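Long-range contact in putative phosphoenolpyruvate-dependent sugar phosphotransferase system (PTS) permease (PDB 3MTQ), which probably takes part in phosphoenolpyruvate-dependent sugar uptake as a cytoplasmic phosphotransferase component of the mannose-type EIIA family: residues 63-74 with 94-102. Sequence-based numbering, arbitrary orientation. Where two conformers were deposited one is given.
Sequences LTQQVEALVARF and EFVRFLSRP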
ATOM      1  N   LEU A  63      12.641 -10.221 -15.373  1.00 43.35           N
ATOM      2  CA  LEU A  63      11.578  -9.261 -15.161  1.00 41.47           C
ATOM      3  C   LEU A  63      11.126  -8.636 -16.463  1.00 39.33           C
ATOM      4  O   LEU A  63       9.934  -8.541 -16.714  1.00 38.62           O
ATOM      5  CB  LEU A  63      12.067  -8.161 -14.212  1.00 41.46           C
ATOM      6  CG  LEU A  63      10.997  -7.303 -13.558  1.00 41.75           C
ATOM      7  CD1 LEU A  63       9.900  -8.149 -12.956  1.00 40.07           C
ATOM      8  CD2 LEU A  63      11.645  -6.390 -12.500  1.00 40.09           C
ATOM      9  N   THR A  64      12.077  -8.180 -17.266  1.00 36.88           N
ATOM     10  CA  THR A  64      11.735  -7.519 -18.507  1.00 36.57           C
ATOM     11  C   THR A  64      10.790  -8.349 -19.360  1.00 36.32           C
ATOM     12  O   THR A  64       9.809  -7.801 -19.869  1.00 35.09           O
ATOM     13  CB  THR A  64      12.950  -7.124 -19.338  1.00 36.65           C
ATOM     14  OG1 THR A  64      13.827  -6.335 -18.531  1.00 37.55           O
ATOM     15  CG2 THR A  64      12.500  -6.286 -20.562  1.00 36.40           C
ATOM     16  N   GLN A  65      11.052  -9.657 -19.479  1.00 35.22           N
ATOM     17  CA  GLN A  65      10.151 -10.544 -20.247  1.00 35.63           C
ATOM     18  C   GLN A  65       8.791 -10.781 -19.584  1.00 35.08           C
ATOM     19  O   GLN A  65       7.762 -10.787 -20.276  1.00 35.37           O
ATOM     20  CB  GLN A  65      10.828 -11.886 -20.578  1.00 35.70           C
ATOM     21  CG  GLN A  65      10.313 -13.062 -19.787  1.00 35.70           C
ATOM     22  N   GLN A  66       8.800 -10.994 -18.264  1.00 34.92           N
ATOM     23  CA  GLN A  66       7.597 -11.099 -17.434  1.00 34.18           C
ATOM     24  C   GLN A  66       6.744  -9.866 -17.725  1.00 32.81           C
ATOM     25  O   GLN A  66       5.598  -9.972 -18.114  1.00 32.67           O
ATOM     26  CB  GLN A  66       7.992 -11.192 -15.934  1.00 34.53           C
ATOM     27  CG  GLN A  66       6.868 -11.525 -14.872  1.00 36.97           C
ATOM     28  CD  GLN A  66       7.414 -11.706 -13.429  1.00 38.99           C
ATOM     29  OE1 GLN A  66       8.550 -11.387 -13.161  1.00 40.01           O
ATOM     30  NE2 GLN A  66       6.566 -12.179 -12.493  1.00 41.30           N
ATOM     31  N   VAL A  67       7.334  -8.691 -17.606  1.00 31.60           N
ATOM     32  CA  VAL A  67       6.579  -7.455 -17.810  1.00 30.43           C
ATOM     33  C   VAL A  67       6.040  -7.297 -19.233  1.00 30.42           C
ATOM     34  O   VAL A  67       4.829  -7.069 -19.400  1.00 30.40           O
ATOM     35  CB  VAL A  67       7.409  -6.197 -17.391  1.00 29.59           C
ATOM     36  CG1 VAL A  67       6.671  -4.914 -17.773  1.00 27.77           C
ATOM     37  CG2 VAL A  67       7.641  -6.219 -15.890  1.00 28.37           C
ATOM     38  N   GLU A  68       6.910  -7.406 -20.242  1.00 30.38           N
ATOM     39  CA  GLU A  68       6.539  -7.179 -21.648  0.50 31.09           C
ATOM     40  C   GLU A  68       5.468  -8.164 -22.121  1.00 31.49           C
ATOM     41  O   GLU A  68       4.589  -7.821 -22.929  1.00 30.92           O
ATOM     42  CB  GLU A  68       7.771  -7.265 -22.593  0.50 31.45           C
ATOM     43  CG  GLU A  68       8.794  -6.083 -22.520  0.50 30.97           C
ATOM     44  CD  GLU A  68       9.449  -5.763 -23.873  0.50 30.80           C
ATOM     45  OE1 GLU A  68       9.521  -6.670 -24.723  0.50 31.87           O
ATOM     46  OE2 GLU A  68       9.886  -4.607 -24.103  0.50 28.69           O
ATOM     47  N   ALA A  69       5.583  -9.404 -21.644  1.00 31.40           N
ATOM     48  CA  ALA A  69       4.652 -10.455 -22.013  1.00 31.74           C
ATOM     49  C   ALA A  69       3.260 -10.185 -21.433  1.00 31.43           C
ATOM     50  O   ALA A  69       2.274 -10.375 -22.128  1.00 31.84           O
ATOM     51  CB  ALA A  69       5.181 -11.810 -21.525  1.00 31.13           C
ATOM     52  N   LEU A  70       3.191  -9.750 -20.167  1.00 30.61           N
ATOM     53  CA  LEU A  70       1.917  -9.403 -19.545  1.00 29.98           C
ATOM     54  C   LEU A  70       1.209  -8.255 -20.271  1.00 29.71           C
ATOM     55  O   LEU A  70       0.023  -8.370 -20.590  1.00 28.19           O
ATOM     56  CB  LEU A  70       2.078  -9.062 -18.068  1.00 30.17           C
ATOM     57  CG  LEU A  70       0.820  -8.583 -17.328  1.00 28.73           C
ATOM     58  CD1 LEU A  70      -0.276  -9.683 -17.329  1.00 27.34           C
ATOM     59  CD2 LEU A  70       1.155  -8.168 -15.913  1.00 31.32           C
ATOM     60  N   VAL A  71       1.931  -7.167 -20.547  1.00 29.42           N
ATOM     61  CA  VAL A  71       1.326  -5.991 -21.192  1.00 29.05           C
ATOM     62  C   VAL A  71       0.874  -6.279 -22.626  1.00 28.90           C
ATOM     63  O   VAL A  71      -0.194  -5.834 -23.056  1.00 27.53           O
ATOM     64  CB  VAL A  71       2.327  -4.801 -21.195  1.00 29.52           C
ATOM     65  CG1 VAL A  71       1.771  -3.584 -21.945  1.00 29.16           C
ATOM     66  CG2 VAL A  71       2.724  -4.474 -19.765  1.00 27.68           C
ATOM     67  N   ALA A  72       1.709  -7.019 -23.354  1.00 28.47           N
ATOM     68  CA  ALA A  72       1.434  -7.442 -24.735  1.00 28.98           C
ATOM     69  C   ALA A  72       0.106  -8.193 -24.877  1.00 28.62           C
ATOM     70  O   ALA A  72      -0.447  -8.258 -25.966  1.00 28.27           O
ATOM     71  CB  ALA A  72       2.611  -8.317 -25.282  1.00 28.36           C
ATOM     72  N   ARG A  73      -0.403  -8.743 -23.774  1.00 29.04           N
ATOM     73  CA  ARG A  73      -1.682  -9.441 -23.769  1.00 29.68           C
ATOM     74  C   ARG A  73      -2.922  -8.550 -23.992  1.00 28.28           C
ATOM     75  O   ARG A  73      -3.956  -9.053 -24.410  1.00 27.87           O
ATOM     76  CB  ARG A  73      -1.900 -10.140 -22.435  1.00 30.46           C
ATOM     77  CG  ARG A  73      -1.152 -11.462 -22.167  1.00 35.49           C
ATOM     78  CD  ARG A  73      -1.677 -12.013 -20.814  1.00 41.21           C
ATOM     79  NE  ARG A  73      -3.132 -11.771 -20.693  1.00 46.15           N
ATOM     80  CZ  ARG A  73      -3.861 -11.894 -19.577  1.00 48.41           C
ATOM     81  NH1 ARG A  73      -3.327 -12.313 -18.435  1.00 50.02           N
ATOM     82  NH2 ARG A  73      -5.160 -11.623 -19.622  1.00 48.91           N
ATOM     83  N   PHE A  74      -2.813  -7.245 -23.674  1.00 26.53           N
ATOM     84  CA  PHE A  74      -3.943  -6.313 -23.681  1.00 26.29           C
ATOM     85  C   PHE A  74      -4.044  -5.547 -25.008  1.00 25.45           C
ATOM     86  O   PHE A  74      -3.035  -4.981 -25.461  1.00 25.70           O
ATOM     87  CB  PHE A  74      -3.788  -5.322 -22.519  1.00 26.34           C
ATOM     88  CG  PHE A  74      -3.813  -5.987 -21.163  1.00 25.04           C
ATOM     89  CD1 PHE A  74      -2.636  -6.316 -20.509  1.00 22.36           C
ATOM     90  CD2 PHE A  74      -5.008  -6.339 -20.584  1.00 28.25           C
ATOM     91  CE1 PHE A  74      -2.661  -6.932 -19.281  1.00 24.79           C
ATOM     92  CE2 PHE A  74      -5.033  -7.006 -19.351  1.00 29.06           C
ATOM     93  CZ  PHE A  74      -3.854  -7.293 -18.709  1.00 26.86           C
ATOM     94  N   GLU A  94      10.635  -0.941 -14.988  1.00 22.06           N
ATOM     95  CA  GLU A  94      10.341  -1.752 -16.123  1.00 22.55           C
ATOM     96  C   GLU A  94       9.084  -1.321 -16.898  1.00 24.18           C
ATOM     97  O   GLU A  94       8.961  -1.640 -18.076  1.00 24.41           O
ATOM     98  CB  GLU A  94      10.216  -3.222 -15.661  1.00 22.42           C
ATOM     99  CG  GLU A  94      11.498  -3.806 -15.251  1.00 25.28           C
ATOM    100  CD  GLU A  94      12.460  -3.945 -16.427  1.00 28.29           C
ATOM    101  OE1 GLU A  94      12.022  -4.318 -17.549  1.00 32.61           O
ATOM    102  OE2 GLU A  94      13.643  -3.653 -16.227  1.00 31.30           O
ATOM    103  N   PHE A  95       8.178  -0.560 -16.268  1.00 24.37           N
ATOM    104  CA  PHE A  95       6.926  -0.161 -16.905  1.00 24.33           C
ATOM    105  C   PHE A  95       7.001   1.208 -17.577  1.00 24.08           C
ATOM    106  O   PHE A  95       6.203   1.500 -18.474  1.00 23.42           O
ATOM    107  CB  PHE A  95       5.779  -0.147 -15.890  1.00 24.62           C
ATOM    108  CG  PHE A  95       5.224  -1.501 -15.589  1.00 26.50           C
ATOM    109  CD1 PHE A  95       4.309  -2.075 -16.442  1.00 26.80           C
ATOM    110  CD2 PHE A  95       5.628  -2.203 -14.461  1.00 25.96           C
ATOM    111  CE1 PHE A  95       3.802  -3.346 -16.172  1.00 27.57           C
ATOM    112  CE2 PHE A  95       5.136  -3.456 -14.187  1.00 25.64           C
ATOM    113  CZ  PHE A  95       4.215  -4.032 -15.031  1.00 26.36           C
ATOM    114  N   VAL A  96       7.993   2.008 -17.194  1.00 23.96           N
ATOM    115  CA  VAL A  96       8.179   3.340 -17.771  1.00 25.01           C
ATOM    116  C   VAL A  96       8.262   3.324 -19.317  1.00 25.64           C
ATOM    117  O   VAL A  96       7.810   4.253 -19.989  1.00 24.70           O
ATOM    118  CB  VAL A  96       9.386   4.019 -17.079  1.00 25.64           C
ATOM    119  CG1 VAL A  96       9.885   5.268 -17.806  1.00 27.12           C
ATOM    120  CG2 VAL A  96       9.009   4.313 -15.634  1.00 24.52           C
ATOM    121  N   ARG A  97       8.747   2.219 -19.878  1.00 26.90           N
ATOM    122  CA  ARG A  97       8.925   2.119 -21.332  1.00 27.81           C
ATOM    123  C   ARG A  97       7.595   2.122 -22.071  1.00 28.15           C
ATOM    124  O   ARG A  97       7.538   2.473 -23.247  1.00 28.02           O
ATOM    125  CB  ARG A  97       9.711   0.854 -21.707  1.00 28.52           C
ATOM    126  CG  ARG A  97       9.220  -0.387 -21.063  1.00 29.67           C
ATOM    127  CD  ARG A  97       9.406  -1.631 -21.901  1.00 33.48           C
ATOM    128  NE  ARG A  97      10.549  -1.564 -22.807  1.00 38.22           N
ATOM    129  CZ  ARG A  97      11.759  -2.077 -22.584  1.00 41.24           C
ATOM    130  NH1 ARG A  97      12.711  -1.939 -23.516  1.00 40.51           N
ATOM    131  NH2 ARG A  97      12.036  -2.719 -21.456  1.00 43.70           N
ATOM    132  N   PHE A  98       6.529   1.691 -21.395  1.00 28.83           N
ATOM    133  CA  PHE A  98       5.198   1.586 -22.008  1.00 28.82           C
ATOM    134  C   PHE A  98       4.401   2.870 -22.075  1.00 29.35           C
ATOM    135  O   PHE A  98       3.286   2.885 -22.614  1.00 28.88           O
ATOM    136  CB  PHE A  98       4.368   0.508 -21.320  1.00 29.53           C
ATOM    137  CG  PHE A  98       4.985  -0.829 -21.405  1.00 27.91           C
ATOM    138  CD1 PHE A  98       4.815  -1.608 -22.529  1.00 30.80           C
ATOM    139  CD2 PHE A  98       5.788  -1.303 -20.374  1.00 31.69           C
ATOM    140  CE1 PHE A  98       5.412  -2.872 -22.609  1.00 26.97           C
ATOM    141  CE2 PHE A  98       6.389  -2.557 -20.453  1.00 30.12           C
ATOM    142  CZ  PHE A  98       6.194  -3.334 -21.588  1.00 28.36           C
ATOM    143  N   LEU A  99       4.970   3.971 -21.627  1.00 29.50           N
ATOM    144  CA  LEU A  99       4.283   5.237 -21.839  1.00 30.30           C
ATOM    145  C   LEU A  99       4.118   5.589 -23.354  1.00 31.16           C
ATOM    146  O   LEU A  99       3.471   6.584 -23.696  1.00 32.01           O
ATOM    147  CB  LEU A  99       4.997   6.360 -21.072  1.00 30.20           C
ATOM    148  CG  LEU A  99       5.180   6.189 -19.553  1.00 31.37           C
ATOM    149  CD1 LEU A  99       6.168   7.198 -18.989  1.00 30.51           C
ATOM    150  CD2 LEU A  99       3.829   6.245 -18.808  1.00 31.24           C
ATOM    151  N   SER A 100       4.744   4.828 -24.262  1.00 31.31           N
ATOM    152  CA  SER A 100       4.466   4.979 -25.710  1.00 31.03           C
ATOM    153  C   SER A 100       3.212   4.193 -26.178  1.00 30.56           C
ATOM    154  O   SER A 100       2.765   4.364 -27.321  1.00 31.10           O
ATOM    155  CB  SER A 100       5.677   4.570 -26.563  1.00 31.42           C
ATOM    156  OG  SER A 100       6.143   3.277 -26.209  1.00 30.91           O
ATOM    157  N   ARG A 101       2.654   3.330 -25.323  1.00 29.40           N
ATOM    158  CA  ARG A 101       1.400   2.630 -25.644  0.50 28.78           C
ATOM    159  C   ARG A 101       0.249   3.616 -25.585  1.00 28.26           C
ATOM    160  O   ARG A 101       0.204   4.462 -24.700  1.00 28.57           O
ATOM    161  CB  ARG A 101       1.103   1.469 -24.672  0.50 28.05           C
ATOM    162  CG  ARG A 101       1.736   0.113 -25.011  0.50 26.73           C
ATOM    163  CD  ARG A 101       1.432  -0.965 -23.970  0.50 21.21           C
ATOM    164  NE  ARG A 101       0.037  -1.404 -23.971  0.50 19.40           N
ATOM    165  CZ  ARG A 101      -0.434  -2.480 -24.598  0.50 17.72           C
ATOM    166  NH1 ARG A 101       0.381  -3.269 -25.292  0.50 16.43           N
ATOM    167  NH2 ARG A 101      -1.740  -2.770 -24.510  0.50 16.00           N
ATOM    168  N   PRO A 102      -0.705   3.512 -26.517  1.00 28.06           N
ATOM    169  CA  PRO A 102      -1.891   4.318 -26.291  1.00 27.20           C
ATOM    170  C   PRO A 102      -2.714   3.757 -25.118  1.00 26.22           C
ATOM    171  O   PRO A 102      -2.696   2.547 -24.832  1.00 24.14           O
ATOM    172  CB  PRO A 102      -2.669   4.186 -27.597  1.00 27.89           C
ATOM    173  CG  PRO A 102      -2.346   2.878 -28.086  1.00 28.40           C
ATOM    174  CD  PRO A 102      -0.852   2.685 -27.730  1.00 27.67           C
TER
HETATM  175  O   HOH W   1      -0.850  -5.547 -26.883  1.00 35.91           O
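Val-67 and Val-71, one turn apart on helix 63-72, meet two phenylalanine rings of 94-102 and form the apolar centre of a contact whose polar groups lie around it. CG1 of Val-67 sits over a face of Phe-95, 3.8 Å from the ring centroid and 17° off its normal, a CH-pi contact; the same methyl also reaches CE2 of Phe-98. Val-71 divides its branches: CG2 lies over the centre of the Phe-98 ring, 4.1 Å from its centroid, a second CH-pi contact, while CG1, anti to the backbone N (chi1 176°), packs on one face of the Arg-101 guanidinium. The opposite face of Phe-98 carries CD of Arg-97, which leaves this ring sandwiched between aliphatic groups. Leu-63 rests on CG of Glu-94.

Hydrogen bonds hold both ends. Thr-64 OG1 donates to Glu-94 OE1 (2.9 Å), meeting the oxygen from above the carboxylate plane. At the far end, in the conformer described, Arg-101 NH2 gives the Phe-74 carbonyl O a nearly straight bond of 2.7 Å (166°). A water accepts from NH1 of Arg-101 and donates to the carbonyls of Ala-72 and Phe-74. Water and Phe-74 carbonyl both meet the guanidinium edge in its plane and, with Val-71 CG1 over one face, limit its rotation.

Charge adds one looser link: in the Glu-68 conformer described, OE2 lies over a face of the Arg-97 guanidinium, 3.4 Å from NE, a salt bridge of charges alone, with no N-H aimed at the oxygen.

Beneath, Val-71 and Phe-95 continue onto strand 79-84. Helix 63-72, from the crossover between strands 50-55 and 79-84, thus packs against the end of helix 90-96 and the turn leading to strand 104-108, as in the alpha/beta fold of mannose-type EIIA domains.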